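Local coordinates for protein hydrogenase maturation factor (Thermoanaerobacter tengcongensis, PDB 3VTH) that probably carbamoylates the C terminus of HypE with carbamoyl phosphate and ATP, a step in the maturation of [NiFe]-hydrogenases, at residues G702-R707 with R711-K716; M622-L627 with K672-V677; S490-H495 with K696-G701. All coordinates share one frame; numbering follows the deposited sequence. Where two conformers were deposited one is given.

How the contacts relate
Following the chain from the N terminus, contact 3 opens first, on helix 483-494. It closes about 200 residues later on strand 696-700 and so joins the two Kae1-like parts of the protein. Contact 2 lies wholly within that long excursion and brings helix 619-626 against helix 666-692. Contact 1 opens right after contact 3 has closed and is local: the loop after strand 696-700 turns into helix 707-719 and packs on it. No two contacts cross. Contacts 1 and 2 touch each other and share the nucleotide analogue AP2. Contacts 1 and 3 meet through L699, which packs on F704, L713 and I714. Contacts 2 and 3 do not touch.

Contact 1: residues G702-R707 with R711-K716; sequences GSFQNR and RRLIEK. With AP2 (phosphomethylphosphonic acid adenosyl ester), chain H.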
loop_
_atom_site.group_PDB
_atom_site.type_symbol
_atom_site.label_atom_id
_atom_site.label_comp_id
_atom_site.label_asym_id
_atom_site.label_seq_id
_atom_site.Cartn_x
_atom_site.Cartn_y
_atom_site.Cartn_z
ATOM N N GLY A 702 -8.279 -10.263 3.596
ATOM C CA GLY A 702 -8.040 -9.283 4.659
ATOM C C GLY A 702 -7.920 -9.840 6.075
ATOM O O GLY A 702 -7.321 -9.192 6.920
ATOM N N SER A 703 -8.462 -11.026 6.351
ATOM C CA SER A 703 -8.263 -11.624 7.693
ATOM C C SER A 703 -6.776 -11.905 7.958
ATOM O O SER A 703 -6.345 -11.973 9.097
ATOM C CB SER A 703 -9.061 -12.925 7.876
ATOM O OG SER A 703 -10.454 -12.739 7.720
ATOM N N PHE A 704 -5.981 -12.065 6.901
ATOM C CA PHE A 704 -4.544 -12.291 7.113
ATOM C C PHE A 704 -3.710 -11.042 7.430
ATOM O O PHE A 704 -2.496 -11.127 7.628
ATOM C CB PHE A 704 -3.958 -13.175 6.018
ATOM C CG PHE A 704 -4.377 -14.597 6.145
ATOM C CD1 PHE A 704 -3.910 -15.371 7.217
ATOM C CD2 PHE A 704 -5.278 -15.159 5.251
ATOM C CE1 PHE A 704 -4.305 -16.713 7.363
ATOM C CE2 PHE A 704 -5.690 -16.494 5.397
ATOM C CZ PHE A 704 -5.215 -17.270 6.452
ATOM N N GLN A 705 -4.381 -9.904 7.555
ATOM C CA GLN A 705 -3.812 -8.760 8.270
ATOM C C GLN A 705 -3.607 -9.055 9.765
ATOM O O GLN A 705 -2.848 -8.360 10.443
ATOM C CB GLN A 705 -4.708 -7.539 8.115
ATOM C CG GLN A 705 -4.764 -6.996 6.677
ATOM C CD GLN A 705 -5.855 -5.974 6.515
ATOM O OE1 GLN A 705 -7.048 -6.294 6.634
ATOM N NE2 GLN A 705 -5.469 -4.740 6.241
ATOM N N ASN A 706 -4.281 -10.085 10.266
ATOM C CA ASN A 706 -4.073 -10.556 11.637
ATOM C C ASN A 706 -2.685 -11.205 11.706
ATOM O O ASN A 706 -2.439 -12.237 11.048
ATOM C CB ASN A 706 -5.180 -11.561 11.986
ATOM C CG ASN A 706 -5.160 -11.992 13.434
ATOM O OD1 ASN A 706 -4.163 -12.504 13.927
ATOM N ND2 ASN A 706 -6.272 -11.779 14.125
ATOM N N ARG A 707 -1.779 -10.588 12.467
ATOM C CA ARG A 707 -0.381 -11.029 12.528
ATOM C C ARG A 707 -0.242 -12.474 13.053
ATOM O O ARG A 707 0.566 -13.256 12.554
ATOM C CB ARG A 707 0.454 -10.079 13.407
ATOM C CG ARG A 707 0.538 -8.641 12.887
ATOM C CD ARG A 707 1.272 -7.719 13.879
ATOM N NE ARG A 707 2.611 -8.239 14.164
ATOM C CZ ARG A 707 3.721 -7.882 13.509
ATOM N NH1 ARG A 707 3.676 -6.982 12.531
ATOM N NH2 ARG A 707 4.882 -8.439 13.836
ATOM N N ARG A 711 1.219 -15.645 10.954
ATOM C CA ARG A 711 2.478 -16.231 11.404
ATOM C C ARG A 711 2.303 -17.681 11.874
ATOM O O ARG A 711 3.074 -18.557 11.514
ATOM C CB ARG A 711 3.122 -15.379 12.509
ATOM C CG ARG A 711 4.378 -16.010 13.120
ATOM C CD ARG A 711 4.965 -15.184 14.251
ATOM N NE ARG A 711 4.123 -15.182 15.445
ATOM C CZ ARG A 711 4.082 -16.171 16.332
ATOM N NH1 ARG A 711 4.832 -17.253 16.159
ATOM N NH2 ARG A 711 3.296 -16.078 17.392
ATOM N N ARG A 712 1.281 -17.929 12.679
ATOM C CA ARG A 712 1.065 -19.248 13.240
ATOM C C ARG A 712 0.730 -20.271 12.166
ATOM O O ARG A 712 1.203 -21.397 12.216
ATOM C CB ARG A 712 -0.038 -19.170 14.286
ATOM C CG ARG A 712 0.469 -18.721 15.619
ATOM C CD ARG A 712 0.701 -19.988 16.387
ATOM N NE ARG A 712 1.440 -19.819 17.609
ATOM C CZ ARG A 712 1.340 -20.639 18.646
ATOM N NH1 ARG A 712 0.490 -21.666 18.619
ATOM N NH2 ARG A 712 2.073 -20.403 19.718
ATOM N N LEU A 713 -0.070 -19.863 11.185
ATOM C CA LEU A 713 -0.449 -20.756 10.100
ATOM C C LEU A 713 0.737 -21.025 9.192
ATOM O O LEU A 713 0.978 -22.168 8.833
ATOM C CB LEU A 713 -1.646 -20.194 9.319
ATOM C CG LEU A 713 -2.551 -21.120 8.511
ATOM C CD1 LEU A 713 -2.876 -22.452 9.195
ATOM C CD2 LEU A 713 -3.840 -20.345 8.182
ATOM N N ILE A 714 1.501 -19.987 8.856
ATOM C CA ILE A 714 2.717 -20.177 8.071
ATOM C C ILE A 714 3.682 -21.128 8.797
ATOM O O ILE A 714 4.239 -22.038 8.187
ATOM C CB ILE A 714 3.444 -18.846 7.748
ATOM C CG1 ILE A 714 2.670 -18.015 6.722
ATOM C CG2 ILE A 714 4.880 -19.111 7.234
ATOM C CD1 ILE A 714 3.279 -16.608 6.480
ATOM N N GLU A 715 3.876 -20.920 10.096
ATOM C CA GLU A 715 4.779 -21.778 10.868
ATOM C C GLU A 715 4.294 -23.227 10.903
ATOM O O GLU A 715 5.055 -24.140 10.567
ATOM C CB GLU A 715 4.964 -21.248 12.286
ATOM C CG GLU A 715 5.787 -19.941 12.371
ATOM C CD GLU A 715 5.808 -19.349 13.778
ATOM O OE1 GLU A 715 5.247 -19.967 14.706
ATOM O OE2 GLU A 715 6.401 -18.276 13.967
ATOM N N LYS A 716 3.030 -23.423 11.288
ATOM C CA LYS A 716 2.466 -24.763 11.439
ATOM C C LYS A 716 2.498 -25.562 10.124
ATOM O O LYS A 716 2.879 -26.733 10.109
ATOM C CB LYS A 716 1.041 -24.704 11.991
ATOM C CG LYS A 716 0.592 -26.036 12.552
ATOM C CD LYS A 716 -0.800 -26.003 13.151
ATOM C CE LYS A 716 -0.954 -27.209 14.068
ATOM N NZ LYS A 716 -2.373 -27.503 14.372
HETATM P PB AP2 H . -13.761 -7.738 1.981
HETATM O O1B AP2 H . -14.027 -8.388 3.316
HETATM O O2B AP2 H . -13.232 -8.627 0.898
HETATM O O3B AP2 H . -14.889 -6.828 1.562
HETATM C C3A AP2 H . -12.409 -6.594 2.371
HETATM P PA AP2 H . -10.834 -7.382 2.813
HETATM O O1A AP2 H . -9.906 -6.176 2.819
HETATM O O2A AP2 H . -10.455 -8.608 2.017
HETATM O "O5'" AP2 H . -11.057 -7.915 4.325
HETATM C "C5'" AP2 H . -11.179 -6.942 5.355
HETATM C "C4'" AP2 H . -11.740 -7.688 6.545
HETATM O "O4'" AP2 H . -10.724 -8.515 7.114
HETATM C "C3'" AP2 H . -12.169 -6.761 7.665
HETATM O "O3'" AP2 H . -13.450 -6.185 7.387
HETATM C "C2'" AP2 H . -12.166 -7.731 8.829
HETATM O "O2'" AP2 H . -13.409 -8.440 8.780
HETATM C "C1'" AP2 H . -10.985 -8.661 8.516
HETATM N N9 AP2 H . -9.841 -8.218 9.365
HETATM C C8 AP2 H . -9.181 -7.034 9.318
HETATM N N7 AP2 H . -8.224 -6.953 10.280
HETATM C C5 AP2 H . -8.256 -8.109 10.971
HETATM C C6 AP2 H . -7.520 -8.688 12.123
HETATM N N6 AP2 H . -6.521 -8.005 12.737
HETATM N N1 AP2 H . -7.888 -9.931 12.540
HETATM C C2 AP2 H . -8.863 -10.643 11.935
HETATM N N3 AP2 H . -9.580 -10.169 10.893
HETATM C C4 AP2 H . -9.325 -8.933 10.379
#
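The nucleotide-binding loop of the Kae1-like, actin-type ATPase fold runs here from a 3-10 turn into helix 707-719. F704 packs on L713 of that helix, and R707, its first residue, bonds to R711 one turn on. The apolar half of the contact is F704 with L713. The two side chains cross at about a right angle. CD2 of L713 comes to the edge of the phenyl ring, near its plane, and lies 3.8 Å from F704 CE1. The F704 ring gets there because its CG stands beside the backbone N, opposite the carbonyl carbon (chi1 -73°). The polar half is the first turn of the helix: R711 N donates to R707 O at 2.9 Å. N374 ND2 bonds to the same carbonyl, so R707 O has two partners.

The other side of the loop holds AP2. G702 N gives a bent bond of 3.2 Å to oxygen O2A on the alpha phosphorus of AP2. G702 has no side chain, and a CB on G702 would run into O5' of AP2. N706 reads the adenine: its ND2 donates to N1 of AP2 at 2.9 Å, with an angle of 151° at the hydrogen. N706 CG lies anti to the backbone N (chi1 -173°), and CB itself comes within 3.2 Å of AP2 N1. The residue is also the N-cap of helix 707-719, since its OD1 bonds to L709 N. One amide thus starts the helix and meets the base.

L699 of strand 696-700 packs on F704 and L713. L713 also touches V678 and T681 of helix 666-692, while S703 and N706 rest on M597 and F601 of helix 597-607.

Contact 2: residues M622-L627 with K672-V677; sequences MELESL and KFHNTV. With AP2 (phosphomethylphosphonic acid adenosyl ester), chain H.
The imidazole of H674 and the phenyl ring of F673 both meet helix 619-626 obliquely. L624 O and E625 CA approach the H674 ring, and the nearest pair is H674 CE1 to E625 CA at 3.9 Å. CD2 of L624 approaches the F673 ring and lies 4.2 Å from F673 CD2. This is helix-helix packing beside the adenine pocket of the actin-type ATPase fold. The short helical segments are 11.3 Å apart at their closest, and their directions differ by 105°.

The side chains of E625 and H674 lie crosswise, with carboxylate and imidazole planes 41° apart. Within the Glu side chain it is the stem that touches: E625 CB is 4.0 Å from H674 NE2. CG of E625 is anti to the backbone N (chi1 -175°) and the chain is extended beyond it, which carries the carboxylate past the ring to AP2. There E625 OE1 accepts from N6 of AP2 at 2.8 Å. OE2 is bonded to R707 N, at the start of helix 707-719, where the helix end may favour the negative charge. With an alanine here, the adenine amino group and the R707 N-H would probably both be left without their acceptor.

H674 is a second-shell residue. Its ND1 bonds to S670 O, which fixes the ring, and its NE2 bonds to N706 ND2, which ties it to the nucleotide site. On the helix of H674, K672 O takes two bonds from opposite faces of its plane, from T676 N and, at 2.6 Å, from T676 OG1.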
loop_
_atom_site.group_PDB
_atom_site.type_symbol
_atom_site.label_atom_id
_atom_site.label_comp_id
_atom_site.label_asym_id
_atom_site.label_seq_id
_atom_site.Cartn_x
_atom_site.Cartn_y
_atom_site.Cartn_z
ATOM N N MET A 622 -9.686 -6.288 15.056
ATOM C CA MET A 622 -8.428 -5.703 15.507
ATOM C C MET A 622 -8.325 -5.677 17.027
ATOM O O MET A 622 -7.277 -5.977 17.587
ATOM C CB MET A 622 -8.271 -4.281 14.934
ATOM C CG MET A 622 -8.118 -4.284 13.404
ATOM S SD MET A 622 -8.225 -2.618 12.690
ATOM C CE MET A 622 -6.655 -1.954 13.244
ATOM N N GLU A 623 -9.418 -5.326 17.697
ATOM C CA GLU A 623 -9.388 -5.265 19.157
ATOM C C GLU A 623 -9.248 -6.659 19.766
ATOM O O GLU A 623 -8.504 -6.845 20.725
ATOM C CB GLU A 623 -10.614 -4.538 19.700
ATOM C CG GLU A 623 -10.636 -3.042 19.311
ATOM C CD GLU A 623 -11.783 -2.280 19.954
ATOM O OE1 GLU A 623 -12.453 -2.839 20.861
ATOM O OE2 GLU A 623 -12.010 -1.117 19.563
ATOM N N LEU A 624 -9.938 -7.629 19.175
ATOM C CA LEU A 624 -9.867 -9.020 19.605
ATOM C C LEU A 624 -8.439 -9.565 19.509
ATOM O O LEU A 624 -7.945 -10.205 20.447
ATOM C CB LEU A 624 -10.860 -9.870 18.793
ATOM C CG LEU A 624 -11.175 -11.302 19.224
ATOM C CD1 LEU A 624 -11.711 -11.358 20.661
ATOM C CD2 LEU A 624 -12.163 -11.943 18.236
ATOM N N GLU A 625 -7.768 -9.274 18.394
ATOM C CA GLU A 625 -6.365 -9.652 18.215
ATOM C C GLU A 625 -5.444 -8.962 19.224
ATOM O O GLU A 625 -4.558 -9.603 19.798
ATOM C CB GLU A 625 -5.881 -9.351 16.775
ATOM C CG GLU A 625 -4.430 -9.856 16.512
ATOM C CD GLU A 625 -3.766 -9.257 15.262
ATOM O OE1 GLU A 625 -4.404 -8.459 14.548
ATOM O OE2 GLU A 625 -2.583 -9.580 15.004
ATOM N N SER A 626 -5.664 -7.667 19.452
ATOM C CA SER A 626 -4.813 -6.892 20.353
ATOM C C SER A 626 -4.839 -7.372 21.801
ATOM O O SER A 626 -3.856 -7.216 22.516
ATOM C CB SER A 626 -5.177 -5.406 20.335
ATOM O OG SER A 626 -4.863 -4.849 19.066
ATOM N N LEU A 627 -5.953 -7.938 22.235
ATOM C CA LEU A 627 -6.067 -8.312 23.650
ATOM C C LEU A 627 -5.647 -9.755 23.945
ATOM O O LEU A 627 -5.665 -10.194 25.101
ATOM C CB LEU A 627 -7.481 -8.014 24.173
ATOM C CG LEU A 627 -8.656 -8.673 23.453
ATOM C CD1 LEU A 627 -8.843 -10.128 23.898
ATOM C CD2 LEU A 627 -9.949 -7.873 23.715
ATOM N N LYS A 672 -7.492 -18.784 22.430
ATOM C CA LYS A 672 -8.084 -20.095 22.120
ATOM C C LYS A 672 -8.838 -20.066 20.788
ATOM O O LYS A 672 -8.795 -21.028 20.002
ATOM C CB LYS A 672 -9.035 -20.521 23.241
ATOM C CG LYS A 672 -8.358 -20.961 24.560
ATOM C CD LYS A 672 -9.403 -21.421 25.599
ATOM C CE LYS A 672 -9.931 -22.825 25.317
ATOM N NZ LYS A 672 -10.848 -23.274 26.404
ATOM N N PHE A 673 -9.561 -18.982 20.549
ATOM C CA PHE A 673 -10.267 -18.816 19.280
ATOM C C PHE A 673 -9.300 -18.717 18.089
ATOM O O PHE A 673 -9.513 -19.391 17.071
ATOM C CB PHE A 673 -11.233 -17.617 19.335
ATOM C CG PHE A 673 -11.756 -17.199 17.995
ATOM C CD1 PHE A 673 -12.580 -18.047 17.254
ATOM C CD2 PHE A 673 -11.414 -15.956 17.465
ATOM C CE1 PHE A 673 -13.048 -17.665 15.980
ATOM C CE2 PHE A 673 -11.882 -15.559 16.203
ATOM C CZ PHE A 673 -12.699 -16.413 15.459
ATOM N N HIS A 674 -8.256 -17.886 18.205
ATOM C CA HIS A 674 -7.260 -17.741 17.118
ATOM C C HIS A 674 -6.630 -19.111 16.811
ATOM O O HIS A 674 -6.504 -19.506 15.651
ATOM C CB HIS A 674 -6.162 -16.740 17.490
ATOM C CG HIS A 674 -6.543 -15.299 17.309
ATOM N ND1 HIS A 674 -7.327 -14.614 18.212
ATOM C CD2 HIS A 674 -6.215 -14.406 16.340
ATOM C CE1 HIS A 674 -7.471 -13.362 17.805
ATOM N NE2 HIS A 674 -6.801 -13.208 16.674
ATOM N N ASN A 675 -6.258 -19.836 17.862
ATOM C CA ASN A 675 -5.639 -21.156 17.701
ATOM C C ASN A 675 -6.547 -22.179 17.027
ATOM O O ASN A 675 -6.074 -23.037 16.277
ATOM C CB ASN A 675 -5.175 -21.717 19.046
ATOM C CG ASN A 675 -4.001 -20.965 19.629
ATOM O OD1 ASN A 675 -3.212 -20.322 18.912
ATOM N ND2 ASN A 675 -3.875 -21.041 20.951
ATOM N N THR A 676 -7.841 -22.096 17.320
ATOM C CA THR A 676 -8.849 -22.936 16.691
ATOM C C THR A 676 -8.881 -22.723 15.155
ATOM O O THR A 676 -8.850 -23.687 14.372
ATOM C CB THR A 676 -10.234 -22.660 17.297
ATOM O OG1 THR A 676 -10.163 -22.824 18.721
ATOM C CG2 THR A 676 -11.291 -23.632 16.724
ATOM N N VAL A 677 -8.944 -21.470 14.738
ATOM C CA VAL A 677 -8.935 -21.150 13.300
ATOM C C VAL A 677 -7.651 -21.705 12.665
ATOM O O VAL A 677 -7.714 -22.421 11.670
ATOM C CB VAL A 677 -9.061 -19.645 13.057
ATOM C CG1 VAL A 677 -8.876 -19.298 11.555
ATOM C CG2 VAL A 677 -10.410 -19.136 13.590
HETATM P PB AP2 H . -13.761 -7.738 1.981
HETATM O O1B AP2 H . -14.027 -8.388 3.316
HETATM O O2B AP2 H . -13.232 -8.627 0.898
HETATM O O3B AP2 H . -14.889 -6.828 1.562
HETATM C C3A AP2 H . -12.409 -6.594 2.371
HETATM P PA AP2 H . -10.834 -7.382 2.813
HETATM O O1A AP2 H . -9.906 -6.176 2.819
HETATM O O2A AP2 H . -10.455 -8.608 2.017
HETATM O "O5'" AP2 H . -11.057 -7.915 4.325
HETATM C "C5'" AP2 H . -11.179 -6.942 5.355
HETATM C "C4'" AP2 H . -11.740 -7.688 6.545
HETATM O "O4'" AP2 H . -10.724 -8.515 7.114
HETATM C "C3'" AP2 H . -12.169 -6.761 7.665
HETATM O "O3'" AP2 H . -13.450 -6.185 7.387
HETATM C "C2'" AP2 H . -12.166 -7.731 8.829
HETATM O "O2'" AP2 H . -13.409 -8.440 8.780
HETATM C "C1'" AP2 H . -10.985 -8.661 8.516
HETATM N N9 AP2 H . -9.841 -8.218 9.365
HETATM C C8 AP2 H . -9.181 -7.034 9.318
HETATM N N7 AP2 H . -8.224 -6.953 10.280
HETATM C C5 AP2 H . -8.256 -8.109 10.971
HETATM C C6 AP2 H . -7.520 -8.688 12.123
HETATM N N6 AP2 H . -6.521 -8.005 12.737
HETATM N N1 AP2 H . -7.888 -9.931 12.540
HETATM C C2 AP2 H . -8.863 -10.643 11.935
HETATM N N3 AP2 H . -9.580 -10.169 10.893
HETATM C C4 AP2 H . -9.325 -8.933 10.379
#

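Contact 3: residues S490-H495 with K696-G701; sequences SCMAEH and KVVLSG
V698 points its two methyl groups at two successive residues of helix 483-494, C491 and M492. CG1 of V698, anti to the backbone N (chi1 172°), meets C491. The fit is tight: V698 CG1 is 3.5 Å from C491 CB, closer than usual for two carbons. C491 SG swings out anti to its own N (chi1 178°) and lies alongside the same methyl, 3.6 Å from V698 CG1. The other methyl goes to M492. The two side chains meet nearly perpendicular, with V698 CG2 4.1 Å from M492 CG.

Two residues along the strand from V698, S700 comes near S490 of the helix, with OG of S490 4.0 Å from OG of S700. Each has another partner. S490 OG bonds to H487 O, and S700 OG bonds weakly to N727 ND2. H487 is a ligand of the iron, whose centre lies about 8 Å from the S700 side chain.

The axes of the short segments 490-494 and 696-700 pass 8.8 Å apart at an angle of 120°. Strand 696-700 runs parallel between strands 501-507 and 723-726 in the sheet. V698 faces helix 483-494, whereas L699 points the other way and packs on L710, L713 and I714 of helix 707-719. The sheet is therefore sandwiched between these two helices.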
loop_
_atom_site.group_PDB
_atom_site.type_symbol
_atom_site.label_atom_id
_atom_site.label_comp_id
_atom_site.label_asym_id
_atom_site.label_seq_id
_atom_site.Cartn_x
_atom_site.Cartn_y
_atom_site.Cartn_z
ATOM N N SER A 490 -3.474 -12.754 -6.484
ATOM C CA SER A 490 -2.626 -11.594 -6.171
ATOM C C SER A 490 -1.324 -12.040 -5.513
ATOM O O SER A 490 -0.247 -11.534 -5.848
ATOM C CB SER A 490 -3.358 -10.532 -5.329
ATOM O OG SER A 490 -3.515 -10.895 -3.956
ATOM N N CYS A 491 -1.426 -12.994 -4.597
ATOM C CA CYS A 491 -0.242 -13.578 -3.969
ATOM C C CYS A 491 0.556 -14.436 -4.964
ATOM O O CYS A 491 1.779 -14.313 -5.042
ATOM C CB CYS A 491 -0.639 -14.381 -2.732
ATOM S SG CYS A 491 0.749 -15.181 -1.931
ATOM N N MET A 492 -0.125 -15.276 -5.748
ATOM C CA MET A 492 0.557 -16.063 -6.792
ATOM C C MET A 492 1.375 -15.177 -7.738
ATOM O O MET A 492 2.521 -15.504 -8.061
ATOM C CB MET A 492 -0.448 -16.889 -7.599
ATOM C CG MET A 492 -1.159 -17.981 -6.799
ATOM S SD MET A 492 -2.461 -18.809 -7.739
ATOM C CE MET A 492 -1.436 -19.704 -8.921
ATOM N N ALA A 493 0.773 -14.074 -8.186
ATOM C CA ALA A 493 1.443 -13.085 -9.035
ATOM C C ALA A 493 2.791 -12.578 -8.464
ATOM O O ALA A 493 3.770 -12.478 -9.197
ATOM C CB ALA A 493 0.501 -11.893 -9.303
ATOM N N GLU A 494 2.821 -12.241 -7.169
ATOM C CA GLU A 494 4.043 -11.746 -6.489
ATOM C C GLU A 494 5.107 -12.800 -6.456
ATOM O O GLU A 494 6.305 -12.489 -6.475
ATOM C CB GLU A 494 3.800 -11.449 -5.006
ATOM C CG GLU A 494 2.818 -10.430 -4.665
ATOM C CD GLU A 494 2.994 -9.968 -3.224
ATOM O OE1 GLU A 494 4.151 -9.931 -2.727
ATOM O OE2 GLU A 494 1.971 -9.662 -2.593
ATOM N N HIS A 495 4.679 -14.053 -6.345
ATOM C CA HIS A 495 5.624 -15.143 -6.207
ATOM C C HIS A 495 5.832 -15.929 -7.489
ATOM O O HIS A 495 6.434 -16.993 -7.460
ATOM C CB HIS A 495 5.213 -16.055 -5.047
ATOM C CG HIS A 495 5.190 -15.348 -3.726
ATOM N ND1 HIS A 495 6.332 -15.113 -2.991
ATOM C CD2 HIS A 495 4.171 -14.791 -3.028
ATOM C CE1 HIS A 495 6.015 -14.457 -1.888
ATOM N NE2 HIS A 495 4.709 -14.256 -1.882
ATOM N N LYS A 696 1.745 -26.635 -2.202
ATOM C CA LYS A 696 1.837 -25.180 -2.129
ATOM C C LYS A 696 0.540 -24.619 -1.568
ATOM O O LYS A 696 -0.559 -24.987 -2.028
ATOM C CB LYS A 696 2.104 -24.562 -3.500
ATOM C CG LYS A 696 3.511 -24.862 -4.080
ATOM C CD LYS A 696 3.765 -24.000 -5.307
ATOM C CE LYS A 696 5.164 -24.238 -5.914
ATOM N NZ LYS A 696 5.349 -25.614 -6.429
ATOM N N VAL A 697 0.684 -23.741 -0.577
ATOM C CA VAL A 697 -0.443 -23.116 0.092
ATOM C C VAL A 697 -0.280 -21.606 0.024
ATOM O O VAL A 697 0.785 -21.077 0.379
ATOM C CB VAL A 697 -0.514 -23.510 1.572
ATOM C CG1 VAL A 697 -1.704 -22.798 2.263
ATOM C CG2 VAL A 697 -0.630 -25.027 1.727
ATOM N N VAL A 698 -1.333 -20.926 -0.430
ATOM C CA VAL A 698 -1.369 -19.472 -0.506
ATOM C C VAL A 698 -2.382 -18.939 0.520
ATOM O O VAL A 698 -3.530 -19.396 0.569
ATOM C CB VAL A 698 -1.778 -18.997 -1.933
ATOM C CG1 VAL A 698 -2.009 -17.490 -1.959
ATOM C CG2 VAL A 698 -0.723 -19.394 -2.960
ATOM N N LEU A 699 -1.957 -17.960 1.318
ATOM C CA LEU A 699 -2.835 -17.331 2.292
ATOM C C LEU A 699 -3.088 -15.906 1.862
ATOM O O LEU A 699 -2.143 -15.139 1.676
ATOM C CB LEU A 699 -2.200 -17.334 3.700
ATOM C CG LEU A 699 -1.543 -18.637 4.179
ATOM C CD1 LEU A 699 -0.739 -18.391 5.483
ATOM C CD2 LEU A 699 -2.576 -19.731 4.391
ATOM N N SER A 700 -4.354 -15.547 1.677
ATOM C CA SER A 700 -4.689 -14.158 1.310
ATOM C C SER A 700 -6.097 -13.786 1.789
ATOM O O SER A 700 -6.792 -14.610 2.378
ATOM C CB SER A 700 -4.529 -13.945 -0.205
ATOM O OG SER A 700 -4.539 -12.556 -0.519
ATOM N N GLY A 701 -6.511 -12.549 1.530
ATOM C CA GLY A 701 -7.764 -12.041 2.067
ATOM C C GLY A 701 -7.428 -11.227 3.297
ATOM O O GLY A 701 -6.431 -11.490 3.976
#